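Local structure of Asp/Glu-specific dipeptidyl-peptidase (Flavobacterium psychrophilum, 5JXF) at residues 94-99 with 241-246; 136-141 with 207-212. The protein removes dipeptides from the N-terminus of oligopeptides as a serine-type peptidase with strict specificity for aspartate or glutamate at the P1 position. All blocks are in the same frame, centred on the assembly; numbering follows the deposited sequence.

Contact 1 (94-99 with 241-246)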
loop_
_atom_site.group_PDB
_atom_site.type_symbol
_atom_site.label_atom_id
_atom_site.label_comp_id
_atom_site.label_asym_id
_atom_site.label_seq_id
_atom_site.Cartn_x
_atom_site.Cartn_y
_atom_site.Cartn_z
ATOM N N GLY A 94 -5.807 -39.239 14.558
ATOM C CA GLY A 94 -5.724 -38.919 13.144
ATOM C C GLY A 94 -6.142 -37.515 12.709
ATOM O O GLY A 94 -6.235 -37.234 11.519
ATOM N N LEU A 95 -6.423 -36.644 13.667
ATOM C CA LEU A 95 -6.760 -35.253 13.366
ATOM C C LEU A 95 -5.558 -34.607 12.750
ATOM O O LEU A 95 -4.492 -34.581 13.365
ATOM C CB LEU A 95 -7.179 -34.500 14.627
ATOM C CG LEU A 95 -7.727 -33.086 14.418
ATOM C CD1 LEU A 95 -8.909 -33.170 13.472
ATOM C CD2 LEU A 95 -8.150 -32.449 15.750
ATOM N N ILE A 96 -5.711 -34.133 11.513
ATOM C CA ILE A 96 -4.634 -33.407 10.839
ATOM C C ILE A 96 -5.033 -31.978 10.508
ATOM O O ILE A 96 -6.202 -31.664 10.225
ATOM C CB ILE A 96 -4.152 -34.072 9.516
ATOM C CG1 ILE A 96 -5.264 -34.113 8.477
ATOM C CG2 ILE A 96 -3.588 -35.484 9.764
ATOM C CD1 ILE A 96 -4.821 -34.740 7.191
ATOM N N LEU A 97 -4.025 -31.126 10.507
ATOM C CA LEU A 97 -4.222 -29.704 10.295
ATOM C C LEU A 97 -3.520 -29.311 9.001
ATOM O O LEU A 97 -2.413 -29.769 8.735
ATOM C CB LEU A 97 -3.685 -28.912 11.495
ATOM C CG LEU A 97 -3.718 -27.383 11.359
ATOM C CD1 LEU A 97 -5.168 -26.912 11.432
ATOM C CD2 LEU A 97 -2.871 -26.740 12.464
ATOM N N THR A 98 -4.181 -28.509 8.177
ATOM C CA THR A 98 -3.544 -27.975 6.980
ATOM C C THR A 98 -4.112 -26.556 6.681
ATOM O O THR A 98 -4.775 -25.964 7.534
ATOM C CB THR A 98 -3.721 -28.934 5.760
ATOM O OG1 THR A 98 -2.863 -28.519 4.691
ATOM C CG2 THR A 98 -5.167 -28.969 5.258
ATOM N N ASN A 99 -3.824 -26.005 5.508
ATOM C CA ASN A 99 -4.363 -24.667 5.121
ATOM C C ASN A 99 -5.794 -24.733 4.638
ATOM O O ASN A 99 -6.244 -25.768 4.147
ATOM C CB ASN A 99 -3.550 -24.016 3.987
ATOM C CG ASN A 99 -2.199 -23.540 4.430
ATOM O OD1 ASN A 99 -1.310 -23.308 3.607
ATOM N ND2 ASN A 99 -2.032 -23.379 5.730
ATOM N N PHE A 241 -8.760 -32.101 8.797
ATOM C CA PHE A 241 -9.181 -33.366 8.217
ATOM C C PHE A 241 -8.890 -34.465 9.222
ATOM O O PHE A 241 -8.213 -34.208 10.222
ATOM C CB PHE A 241 -8.449 -33.608 6.899
ATOM C CG PHE A 241 -8.917 -32.722 5.772
ATOM C CD1 PHE A 241 -8.479 -31.406 5.672
ATOM C CD2 PHE A 241 -9.810 -33.200 4.818
ATOM C CE1 PHE A 241 -8.912 -30.604 4.639
ATOM C CE2 PHE A 241 -10.240 -32.401 3.780
ATOM C CZ PHE A 241 -9.791 -31.104 3.690
ATOM N N ARG A 242 -9.400 -35.679 8.988
ATOM C CA ARG A 242 -9.054 -36.795 9.867
ATOM C C ARG A 242 -8.680 -38.023 9.036
ATOM O O ARG A 242 -9.416 -38.404 8.138
ATOM C CB ARG A 242 -10.191 -37.149 10.825
ATOM C CG ARG A 242 -9.788 -38.253 11.813
ATOM C CD ARG A 242 -10.944 -38.770 12.626
ATOM N NE ARG A 242 -11.710 -37.678 13.216
ATOM C CZ ARG A 242 -11.338 -37.021 14.309
ATOM N NH1 ARG A 242 -10.202 -37.344 14.921
ATOM N NH2 ARG A 242 -12.093 -36.033 14.777
ATOM N N VAL A 243 -7.525 -38.607 9.323
ATOM C CA VAL A 243 -7.052 -39.750 8.557
ATOM C C VAL A 243 -7.742 -41.004 9.123
ATOM O O VAL A 243 -7.829 -41.179 10.331
ATOM C CB VAL A 243 -5.522 -39.897 8.627
ATOM C CG1 VAL A 243 -5.044 -41.122 7.797
ATOM C CG2 VAL A 243 -4.832 -38.632 8.164
ATOM N N TYR A 244 -8.263 -41.851 8.249
ATOM C CA TYR A 244 -8.931 -43.081 8.685
ATOM C C TYR A 244 -8.157 -44.295 8.197
ATOM O O TYR A 244 -7.493 -44.228 7.152
ATOM C CB TYR A 244 -10.366 -43.126 8.167
ATOM C CG TYR A 244 -11.338 -42.342 9.013
ATOM C CD1 TYR A 244 -11.393 -40.944 8.946
ATOM C CD2 TYR A 244 -12.206 -42.997 9.872
ATOM C CE1 TYR A 244 -12.288 -40.239 9.726
ATOM C CE2 TYR A 244 -13.093 -42.306 10.656
ATOM C CZ TYR A 244 -13.136 -40.928 10.583
ATOM O OH TYR A 244 -14.031 -40.267 11.378
ATOM N N ALA A 245 -8.248 -45.401 8.935
ATOM C CA ALA A 245 -7.503 -46.617 8.592
ATOM C C ALA A 245 -8.343 -47.873 8.845
ATOM O O ALA A 245 -9.381 -47.779 9.487
ATOM C CB ALA A 245 -6.213 -46.671 9.383
ATOM N N ASN A 246 -7.922 -49.041 8.335
ATOM C CA ASN A 246 -8.686 -50.265 8.636
ATOM C C ASN A 246 -8.353 -50.799 10.024
ATOM O O ASN A 246 -7.633 -50.154 10.783
ATOM C CB ASN A 246 -8.473 -51.374 7.580
ATOM C CG ASN A 246 -7.016 -51.775 7.400
ATOM O OD1 ASN A 246 -6.179 -51.563 8.275
ATOM N ND2 ASN A 246 -6.721 -52.413 6.268
#
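G94, L95 and I96 run antiparallel to V243, R242 and F241, joined by three backbone hydrogen bonds. The short strand axes are strongly twisted, with 136° between their N-to-C directions, yet T98 remains backbone-bonded to S239. I96 and F241 are a hydrogen-bonded pair: I96 N reaches F241 O at 2.8 Å and F241 N reaches I96 O at 3.0 Å. L95 and R242 form the adjoining non-hydrogen-bonded pair, and V243 N closes the set on G94 O at 2.9 Å. G94, at phi 84°, passes so near V243 O that a beta carbon would collide with it.

The side chains of I96 and F241 share one face of the sheet. I96 holds CG1 between its backbone N and carbonyl carbon (chi1 63°), which lays this branch against F241 CB at 3.6 Å, while CG2 meets V243 CG2 at 3.7 Å, the I96 and V243 side chains crossing at about a right angle. With an alanine here, F241 CB and V243 CG2 would probably lose their contacts with the CG1 and CG2 branches, leaving a gap on this face. Further along, T98 CG2 approaches F241 CE1 obliquely at 4.1 Å. The T98 hydroxyl is bonded to T86 O. On the face of L95 and R242, L95 CD1 lies 3.5 Å from F241 O, and the arginine chain, bent at chi3, carries its guanidinium to salt bridges with E130 and E722.

The paired strands belong to the antiparallel sheet of the catalytic domain, whose fold is chymotrypsin-like in this peptidase family. Strand 85-89 continues the sheet beyond 95-98, strand 197-214 flanks 239-245, and F81 meets the F241 ring edge-to-face. L97, turned from strand 239-245, packs on L673 and L676 of strand 673-680.

Contact 2 (136-141 with 207-212); sequences LVVTFI and KDVRLV
In the antiparallel sheet of the chymotrypsin-like catalytic domain, strands 138-146 and 197-214 part near one end, where V209 faces L136 and V138 and a water sits between the backbones. Regular pairing persists just beside this point, through the backbone hydrogen bond of V138 with F206. V209 is the apolar hub: chi1 177° splays its methyls between two partners, CG1 lying 3.9 Å from L136 CD2 and CG2 meeting V138 CG2 at 3.6 Å. Both partners cross the V209 side chain at about a right angle. F81 of strand 80-81 and F241 of strand 239-245 add to this packing from neighbouring strands. Toward the surface, V137 CG1 runs alongside K207 CG at 3.8 Å, the two side chains pointing the same way before the lysine bends off to bond V205 O through NZ.

On the side of segment 207-212 turned from V209, R210 grips the D208 carboxylate side-on, NE to OD1 and NH2 to OD2, which, with N258 also on OD2, limits the turning of both groups. The splayed backbones are bridged by the water, which accepts a hydrogen bond from V209 N at 2.6 Å and is bonded to L136 O at 2.7 Å.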
loop_
_atom_site.group_PDB
_atom_site.type_symbol
_atom_site.label_atom_id
_atom_site.label_comp_id
_atom_site.label_asym_id
_atom_site.label_seq_id
_atom_site.Cartn_x
_atom_site.Cartn_y
_atom_site.Cartn_z
ATOM N N LEU A 136 -8.714 -38.227 -2.426
ATOM C CA LEU A 136 -7.881 -37.454 -1.517
ATOM C C LEU A 136 -7.037 -38.420 -0.721
ATOM O O LEU A 136 -7.564 -39.235 0.024
ATOM C CB LEU A 136 -8.728 -36.579 -0.579
ATOM C CG LEU A 136 -7.996 -35.792 0.514
ATOM C CD1 LEU A 136 -6.958 -34.850 -0.067
ATOM C CD2 LEU A 136 -8.991 -34.990 1.363
ATOM N N VAL A 137 -5.727 -38.323 -0.883
ATOM C CA VAL A 137 -4.818 -39.162 -0.129
ATOM C C VAL A 137 -3.868 -38.340 0.737
ATOM O O VAL A 137 -3.620 -37.157 0.489
ATOM C CB VAL A 137 -4.002 -40.070 -1.058
ATOM C CG1 VAL A 137 -4.940 -40.847 -2.016
ATOM C CG2 VAL A 137 -2.977 -39.265 -1.826
ATOM N N VAL A 138 -3.355 -38.996 1.766
ATOM C CA VAL A 138 -2.417 -38.409 2.709
ATOM C C VAL A 138 -1.305 -39.433 2.888
ATOM O O VAL A 138 -1.573 -40.586 3.228
ATOM C CB VAL A 138 -3.099 -38.090 4.057
ATOM C CG1 VAL A 138 -2.090 -37.970 5.161
ATOM C CG2 VAL A 138 -3.950 -36.813 3.947
ATOM N N THR A 139 -0.067 -39.018 2.662
ATOM C CA THR A 139 1.058 -39.937 2.613
ATOM C C THR A 139 2.078 -39.734 3.725
ATOM O O THR A 139 2.665 -38.659 3.843
ATOM C CB THR A 139 1.794 -39.798 1.270
ATOM O OG1 THR A 139 0.892 -40.084 0.192
ATOM C CG2 THR A 139 3.007 -40.724 1.225
ATOM N N PHE A 140 2.318 -40.773 4.513
ATOM C CA PHE A 140 3.361 -40.738 5.533
ATOM C C PHE A 140 4.682 -41.305 5.051
ATOM O O PHE A 140 4.713 -42.299 4.308
ATOM C CB PHE A 140 2.896 -41.497 6.782
ATOM C CG PHE A 140 1.780 -40.813 7.500
ATOM C CD1 PHE A 140 0.476 -40.934 7.055
ATOM C CD2 PHE A 140 2.037 -40.027 8.610
ATOM C CE1 PHE A 140 -0.576 -40.294 7.724
ATOM C CE2 PHE A 140 1.003 -39.381 9.281
ATOM C CZ PHE A 140 -0.310 -39.519 8.835
ATOM N N ILE A 141 5.780 -40.672 5.460
ATOM C CA ILE A 141 7.104 -41.183 5.118
ATOM C C ILE A 141 7.626 -42.193 6.157
ATOM O O ILE A 141 7.780 -41.868 7.347
ATOM C CB ILE A 141 8.145 -40.068 4.981
ATOM C CG1 ILE A 141 7.715 -39.050 3.915
ATOM C CG2 ILE A 141 9.506 -40.688 4.599
ATOM C CD1 ILE A 141 7.335 -39.691 2.592
ATOM N N LYS A 207 -6.044 -43.410 2.148
ATOM C CA LYS A 207 -6.932 -43.068 1.040
ATOM C C LYS A 207 -8.345 -42.754 1.504
ATOM O O LYS A 207 -9.244 -42.520 0.694
ATOM C CB LYS A 207 -6.946 -44.211 0.006
ATOM C CG LYS A 207 -5.630 -44.326 -0.777
ATOM C CD LYS A 207 -5.583 -45.577 -1.676
ATOM C CE LYS A 207 -4.179 -46.213 -1.723
ATOM N NZ LYS A 207 -3.813 -46.989 -0.479
ATOM N N ASP A 208 -8.538 -42.756 2.814
ATOM C CA ASP A 208 -9.821 -42.400 3.392
ATOM C C ASP A 208 -9.607 -41.228 4.355
ATOM O O ASP A 208 -9.494 -41.430 5.565
ATOM C CB ASP A 208 -10.455 -43.613 4.103
ATOM C CG ASP A 208 -11.805 -43.294 4.729
ATOM O OD1 ASP A 208 -12.306 -42.157 4.563
ATOM O OD2 ASP A 208 -12.379 -44.193 5.376
ATOM N N VAL A 209 -9.549 -40.018 3.792
ATOM C CA VAL A 209 -9.339 -38.773 4.544
ATOM C C VAL A 209 -10.580 -37.873 4.476
ATOM O O VAL A 209 -10.963 -37.399 3.407
ATOM C CB VAL A 209 -8.109 -38.024 4.012
ATOM C CG1 VAL A 209 -7.910 -36.671 4.731
ATOM C CG2 VAL A 209 -6.867 -38.923 4.128
ATOM N N ARG A 210 -11.208 -37.651 5.624
ATOM C CA ARG A 210 -12.502 -36.964 5.682
ATOM C C ARG A 210 -12.374 -35.541 6.237
ATOM O O ARG A 210 -11.525 -35.284 7.078
ATOM C CB ARG A 210 -13.485 -37.760 6.536
ATOM C CG ARG A 210 -13.589 -39.216 6.111
ATOM C CD ARG A 210 -14.500 -40.020 7.008
ATOM N NE ARG A 210 -14.361 -41.436 6.673
ATOM C CZ ARG A 210 -14.936 -42.432 7.333
ATOM N NH1 ARG A 210 -15.708 -42.181 8.372
ATOM N NH2 ARG A 210 -14.733 -43.685 6.948
ATOM N N LEU A 211 -13.216 -34.638 5.737
ATOM C CA LEU A 211 -13.239 -33.237 6.180
ATOM C C LEU A 211 -13.829 -33.098 7.572
ATOM O O LEU A 211 -14.941 -33.574 7.836
ATOM C CB LEU A 211 -14.040 -32.371 5.203
ATOM C CG LEU A 211 -14.233 -30.888 5.581
ATOM C CD1 LEU A 211 -12.900 -30.164 5.795
ATOM C CD2 LEU A 211 -15.070 -30.168 4.531
ATOM N N VAL A 212 -13.091 -32.431 8.457
ATOM C CA VAL A 212 -13.507 -32.281 9.856
ATOM C C VAL A 212 -13.933 -30.849 10.196
ATOM O O VAL A 212 -14.942 -30.642 10.867
ATOM C CB VAL A 212 -12.375 -32.711 10.817
ATOM C CG1 VAL A 212 -12.673 -32.303 12.260
ATOM C CG2 VAL A 212 -12.123 -34.232 10.699
HETATM O O HOH W 1 -9.953 -39.707 1.193
#

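Contact 2 is nested within the chain loop that contact 1 closes, and their centres lie about 6 Å apart. They meet where strands 239-245 and 197-214 are neighbours in one sheet: R242 N lies 2.9 Å from R210 O and Y244 N 3.0 Å from D208 O, both probable hydrogen bonds. Y244 also makes a cation-pi contact with R210, while R242 CB packs on V212 CG2 at 3.5 Å. Contact 1 lies nearer the presumed charge-relay residues, without touching them. The side chain of T98 is about 6 Å from that of S662 and about 8 Å from that of H101, charge-relay residues by similarity, and about 9 Å from the bound aspartic acid. Contact 2 lies away from these sites.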